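Local coordinates for tyrosine specific protein phosphatase, putative (Trypanosoma brucei, PDB 3M4U) that is a protein tyrosine phosphatase that dephosphorylates the nucleolar protein NOPP44/46 and serves as a switch in the trypanosome life cycle, at residues A[209-212]-A[213-216]; A[256-259]-A[260-264]. One frame throughout, in Å; residues are numbered along the deposited sequence.

Contact 1 of 2, residues A[209-212]-A[213-216]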
ATOM      1  N   PHE A 209     -11.189   0.509   7.532  1.00 33.57           N
ATOM      2  CA  PHE A 209     -10.185   1.482   7.125  1.00 32.66           C
ATOM      3  C   PHE A 209      -9.471   2.042   8.343  1.00 35.75           C
ATOM      4  O   PHE A 209      -8.243   2.173   8.355  1.00 35.83           O
ATOM      5  CB  PHE A 209     -10.825   2.606   6.314  1.00 35.41           C
ATOM      6  CG  PHE A 209      -9.836   3.423   5.531  1.00 39.35           C
ATOM      7  CD1 PHE A 209      -8.923   2.803   4.677  1.00 34.49           C
ATOM      8  CD2 PHE A 209      -9.819   4.813   5.637  1.00 37.32           C
ATOM      9  CE1 PHE A 209      -8.000   3.556   3.945  1.00 33.45           C
ATOM     10  CE2 PHE A 209      -8.897   5.572   4.907  1.00 36.08           C
ATOM     11  CZ  PHE A 209      -7.985   4.934   4.059  1.00 32.99           C
ATOM     12  N   ASP A 210     -10.256   2.361   9.367  1.00 36.04           N
ATOM     13  CA  ASP A 210      -9.734   2.912  10.610  1.00 36.81           C
ATOM     14  C   ASP A 210      -8.879   1.910  11.369  1.00 34.49           C
ATOM     15  O   ASP A 210      -7.868   2.275  11.955  1.00 35.61           O
ATOM     16  CB  ASP A 210     -10.876   3.382  11.508  1.00 36.87           C
ATOM     17  CG  ASP A 210     -11.517   4.659  11.014  1.00 45.62           C
ATOM     18  OD1 ASP A 210     -10.971   5.278  10.065  1.00 46.50           O
ATOM     19  OD2 ASP A 210     -12.568   5.045  11.584  1.00 45.99           O
ATOM     20  N   GLU A 211      -9.288   0.652  11.385  1.00 32.79           N
ATOM     21  CA  GLU A 211      -8.465  -0.354  12.021  1.00 33.85           C
ATOM     22  C   GLU A 211      -7.096  -0.401  11.332  1.00 35.59           C
ATOM     23  O   GLU A 211      -6.054  -0.429  11.999  1.00 34.92           O
ATOM     24  CB  GLU A 211      -9.154  -1.725  12.012  1.00 35.83           C
ATOM     25  CG  GLU A 211      -8.303  -2.857  12.606  1.00 38.62           C
ATOM     26  CD  GLU A 211      -8.007  -2.684  14.091  1.00 46.32           C
ATOM     27  OE1 GLU A 211      -8.426  -1.661  14.686  1.00 49.56           O
ATOM     28  OE2 GLU A 211      -7.351  -3.577  14.666  1.00 45.72           O
ATOM     29  N   LEU A 212      -7.090  -0.362  10.001  1.00 29.69           N
ATOM     30  CA  LEU A 212      -5.822  -0.422   9.280  1.00 32.65           C
ATOM     31  C   LEU A 212      -4.924   0.730   9.687  1.00 32.06           C
ATOM     32  O   LEU A 212      -3.745   0.536  10.002  1.00 32.31           O
ATOM     33  CB  LEU A 212      -6.031  -0.407   7.765  1.00 31.08           C
ATOM     34  CG  LEU A 212      -6.744  -1.626   7.185  1.00 35.04           C
ATOM     35  CD1 LEU A 212      -7.052  -1.412   5.703  1.00 30.71           C
ATOM     36  CD2 LEU A 212      -5.900  -2.896   7.417  1.00 31.60           C
ATOM     37  N   LEU A 213      -5.483   1.933   9.670  1.00 31.72           N
ATOM     38  CA  LEU A 213      -4.719   3.120  10.020  1.00 33.71           C
ATOM     39  C   LEU A 213      -4.183   2.968  11.420  1.00 33.94           C
ATOM     40  O   LEU A 213      -3.057   3.361  11.703  1.00 39.01           O
ATOM     41  CB  LEU A 213      -5.598   4.358   9.910  1.00 29.32           C
ATOM     42  CG  LEU A 213      -5.914   4.699   8.458  1.00 31.94           C
ATOM     43  CD1 LEU A 213      -7.165   5.577   8.324  1.00 33.89           C
ATOM     44  CD2 LEU A 213      -4.691   5.347   7.778  1.00 31.55           C
ATOM     45  N   SER A 214      -4.989   2.368  12.293  1.00 33.98           N
ATOM     46  CA  SER A 214      -4.612   2.185  13.691  1.00 38.08           C
ATOM     47  C   SER A 214      -3.466   1.177  13.816  1.00 39.07           C
ATOM     48  O   SER A 214      -2.515   1.367  14.585  1.00 37.56           O
ATOM     49  CB  SER A 214      -5.835   1.752  14.525  1.00 39.71           C
ATOM     50  OG  SER A 214      -5.436   1.127  15.741  1.00 46.15           O
ATOM     51  N   VAL A 215      -3.562   0.097  13.051  1.00 36.02           N
ATOM     52  CA  VAL A 215      -2.506  -0.895  13.015  1.00 32.33           C
ATOM     53  C   VAL A 215      -1.189  -0.305  12.518  1.00 37.84           C
ATOM     54  O   VAL A 215      -0.116  -0.672  12.997  1.00 39.02           O
ATOM     55  CB  VAL A 215      -2.888  -2.060  12.114  1.00 36.17           C
ATOM     56  CG1 VAL A 215      -1.636  -2.850  11.708  1.00 30.04           C
ATOM     57  CG2 VAL A 215      -3.917  -2.934  12.808  1.00 31.59           C
ATOM     58  N   ILE A 216      -1.251   0.615  11.565  1.00 35.39           N
ATOM     59  CA  ILE A 216      -0.012   1.252  11.115  1.00 43.28           C
ATOM     60  C   ILE A 216       0.577   2.181  12.186  1.00 42.91           C
ATOM     61  O   ILE A 216       1.766   2.121  12.484  1.00 40.51           O
ATOM     62  CB  ILE A 216      -0.191   2.013   9.782  1.00 40.37           C
ATOM     63  CG1 ILE A 216      -0.494   1.028   8.654  1.00 38.18           C
ATOM     64  CG2 ILE A 216       1.060   2.812   9.453  1.00 38.47           C
ATOM     65  CD1 ILE A 216      -0.839   1.697   7.352  1.00 37.71           C
TER
HETATM   66  O   HOH W   1      -6.972  -1.062  17.089  1.00 48.56           O
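L213 lays its CD1 methyl over one face of the ring of F209, which lies one turn earlier on the same helix. The methyl stands 4.2 Å from the centroid of the F209 ring and 27° off the ring normal, a CH-pi contact. It lies off centre, on the CD2 and CE2 side, with L213 CD1 3.8 Å from F209 CE2. With CG anti to its own carbonyl carbon (chi1 -71°), the L213 branch runs back along the helix, and L213 CG comes 3.4 Å from F209 O. That oxygen also receives the L213 N-H, so backbone and side chain of L213 both settle against F209.

L212 contributes chiefly through its main chain. L212 O accepts from I216 N at 2.9 Å, while I216 CG1 rests against the same oxygen. E211 repeats the pattern: E211 O accepts from V215 N at 2.8 Å. The bend at chi2 (65°) turns the E211 carboxylate toward the next turn, beside V215 CG2. Water 1 donates to E211 OE1 at 2.9 Å and is hydrogen-bonded to S214 OG at 3.0 Å, while OE2 forms a salt bridge with R174. The carboxylate is thus held through both oxygens.

Helix 206-217 is amphipathic here. F209 and L213 pack on helix 234-250, F209 also reaching helix 277-290 and W197 of the Trp-Pro-Asp sequence that marks the WPD loop of classical tyrosine phosphatases; L212 and E211 lean on I172 of strand 172-180.

Contact 2 of 2, residues A[256-259]-A[260-264]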
ATOM      1  N   ASP A 256      -5.050  24.013   4.360  1.00 47.11           N
ATOM      2  CA  ASP A 256      -6.021  23.866   3.273  1.00 50.74           C
ATOM      3  C   ASP A 256      -5.534  22.957   2.136  1.00 49.07           C
ATOM      4  O   ASP A 256      -6.337  22.297   1.464  1.00 48.14           O
ATOM      5  CB  ASP A 256      -6.412  25.233   2.698  1.00 47.51           C
ATOM      6  CG  ASP A 256      -7.404  25.117   1.554  1.00 47.85           C
ATOM      7  OD1 ASP A 256      -8.474  24.503   1.746  1.00 45.16           O
ATOM      8  OD2 ASP A 256      -7.110  25.627   0.454  1.00 56.28           O
ATOM      9  N   SER A 257      -4.226  22.941   1.902  1.00 42.92           N
ATOM     10  CA  SER A 257      -3.672  22.134   0.823  1.00 49.46           C
ATOM     11  C   SER A 257      -2.981  20.857   1.316  1.00 46.29           C
ATOM     12  O   SER A 257      -2.171  20.268   0.591  1.00 44.66           O
ATOM     13  CB  SER A 257      -2.692  22.969  -0.014  1.00 52.02           C
ATOM     14  OG  SER A 257      -1.552  23.314   0.758  1.00 52.98           O
ATOM     15  N   THR A 258      -3.297  20.435   2.542  1.00 47.01           N
ATOM     16  CA  THR A 258      -2.609  19.297   3.161  1.00 42.44           C
ATOM     17  C   THR A 258      -2.796  18.000   2.366  1.00 43.10           C
ATOM     18  O   THR A 258      -1.817  17.358   1.967  1.00 41.83           O
ATOM     19  CB  THR A 258      -3.042  19.080   4.624  1.00 49.02           C
ATOM     20  OG1 THR A 258      -2.487  20.120   5.442  1.00 48.86           O
ATOM     21  CG2 THR A 258      -2.557  17.703   5.134  1.00 41.48           C
ATOM     22  N   VAL A 259      -4.056  17.636   2.131  1.00 43.61           N
ATOM     23  CA  VAL A 259      -4.399  16.468   1.332  1.00 41.83           C
ATOM     24  C   VAL A 259      -3.782  16.549  -0.058  1.00 40.57           C
ATOM     25  O   VAL A 259      -3.152  15.607  -0.534  1.00 36.61           O
ATOM     26  CB  VAL A 259      -5.923  16.295   1.230  1.00 38.59           C
ATOM     27  CG1 VAL A 259      -6.281  15.246   0.182  1.00 39.33           C
ATOM     28  CG2 VAL A 259      -6.486  15.916   2.593  1.00 35.99           C
ATOM     29  N   TYR A 260      -3.944  17.694  -0.700  1.00 44.18           N
ATOM     30  CA  TYR A 260      -3.437  17.857  -2.045  1.00 43.52           C
ATOM     31  C   TYR A 260      -1.939  17.571  -2.151  1.00 45.45           C
ATOM     32  O   TYR A 260      -1.477  16.900  -3.086  1.00 43.15           O
ATOM     33  CB  TYR A 260      -3.702  19.266  -2.555  1.00 43.40           C
ATOM     34  CG  TYR A 260      -3.271  19.395  -3.984  1.00 45.13           C
ATOM     35  CD1 TYR A 260      -4.179  19.217  -5.017  1.00 41.63           C
ATOM     36  CD2 TYR A 260      -1.936  19.626  -4.303  1.00 47.37           C
ATOM     37  CE1 TYR A 260      -3.785  19.311  -6.329  1.00 46.04           C
ATOM     38  CE2 TYR A 260      -1.528  19.715  -5.613  1.00 48.43           C
ATOM     39  CZ  TYR A 260      -2.455  19.558  -6.625  1.00 46.34           C
ATOM     40  OH  TYR A 260      -2.046  19.642  -7.934  1.00 51.20           O
ATOM     41  N   SER A 261      -1.175  18.116  -1.212  1.00 44.59           N
ATOM     42  CA  SER A 261       0.278  18.007  -1.272  1.00 45.57           C
ATOM     43  C   SER A 261       0.729  16.594  -0.957  1.00 45.91           C
ATOM     44  O   SER A 261       1.648  16.071  -1.594  1.00 46.93           O
ATOM     45  CB  SER A 261       0.928  18.986  -0.300  1.00 47.16           C
ATOM     46  OG  SER A 261       0.638  20.314  -0.690  1.00 59.47           O
ATOM     47  N   ILE A 262       0.081  15.989   0.038  1.00 42.10           N
ATOM     48  CA  ILE A 262       0.391  14.631   0.424  1.00 41.29           C
ATOM     49  C   ILE A 262       0.261  13.741  -0.796  1.00 40.20           C
ATOM     50  O   ILE A 262       1.131  12.908  -1.065  1.00 36.98           O
ATOM     51  CB  ILE A 262      -0.539  14.134   1.521  1.00 38.39           C
ATOM     52  CG1 ILE A 262      -0.149  14.762   2.851  1.00 37.38           C
ATOM     53  CG2 ILE A 262      -0.476  12.614   1.623  1.00 34.91           C
ATOM     54  CD1 ILE A 262      -1.147  14.498   3.950  1.00 38.30           C
ATOM     55  N   VAL A 263      -0.815  13.930  -1.548  1.00 30.76           N
ATOM     56  CA  VAL A 263      -1.016  13.089  -2.707  1.00 38.29           C
ATOM     57  C   VAL A 263      -0.003  13.431  -3.810  1.00 42.58           C
ATOM     58  O   VAL A 263       0.543  12.530  -4.457  1.00 44.18           O
ATOM     59  CB  VAL A 263      -2.455  13.150  -3.229  1.00 37.19           C
ATOM     60  CG1 VAL A 263      -2.560  12.403  -4.541  1.00 38.23           C
ATOM     61  CG2 VAL A 263      -3.407  12.547  -2.222  1.00 33.84           C
ATOM     62  N   ALA A 264       0.258  14.723  -3.998  1.00 41.76           N
ATOM     63  CA  ALA A 264       1.245  15.196  -4.975  1.00 45.95           C
ATOM     64  C   ALA A 264       2.630  14.620  -4.692  1.00 39.57           C
ATOM     65  O   ALA A 264       3.342  14.211  -5.607  1.00 37.53           O
ATOM     66  CB  ALA A 264       1.308  16.723  -4.983  1.00 43.25           C
TER
HETATM   67  O   HOH W   2      -6.071  19.393   0.529  1.00 40.34           O
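S257 and S261 meet through a doubled hydrogen bond at the start of helix 258-269. S257 O accepts from S261 N at 3.0 Å and, from the opposite face of its carbonyl plane, from the hydroxyl of S261, with S261 OG to S257 O at 3.1 Å. The S261 hydroxyl folds back to this oxygen because OG lies beside its own backbone N (chi1 -64°). S257 occupies the N-cap position, yet its hydroxyl makes no capping bond.

The remaining backbone bonds follow the ordinary helical repeat. I262 N donates to T258 O at 3.0 Å, and V263 N to V259 O at the same length. Y260 N donates to water 2, 3.0 Å away, and the water donates in turn to D256 O at 3.1 Å, so water is inserted where a direct bond from Y260 N to D256 O would continue the helical pattern.

Apolar contact joins T258 and I262, whose side chains run alongside each other in the same direction, with T258 CG2 and I262 CD1 3.7 Å apart. Separately, the I262 side chain packs on main chain, I262 CG1 lying 3.2 Å from T258 O. On this side I262 packs on A244 and A245, and T258 on H248, all of helix 234-250; V259 and V263 touch Y280 of helix 277-290. D256 OD1 forms a salt bridge with R20, and the Y260 side chain packs on E24 and L28, all of helix 14-31.

The helix therefore opens without a bond from the N-cap side chain. Instead, S261 holds the S257 carbonyl from both faces, water takes up the Y260 amide and the T258 hydroxyl is engaged by T255 N, while the packing lies with the apolar side chains.

Each contact spans about two turns of its own helix, 206-217 for contact 1 and the start of 258-269 for contact 2, and they come in that order along the chain. Their centres lie 20 Å apart and their nearest atoms about 10 Å apart, without touching. Strand 225-228 and helix 234-250 come between them in sequence; in classical tyrosine phosphatases the junction of these two elements is the phosphate-binding P-loop. Both contacts pack on helices 234-250 and 277-290, so both lie against the same two helices. Contact 1 is placed between those helices and the central sheet, contact 2 between them and the N-terminal helix 14-31.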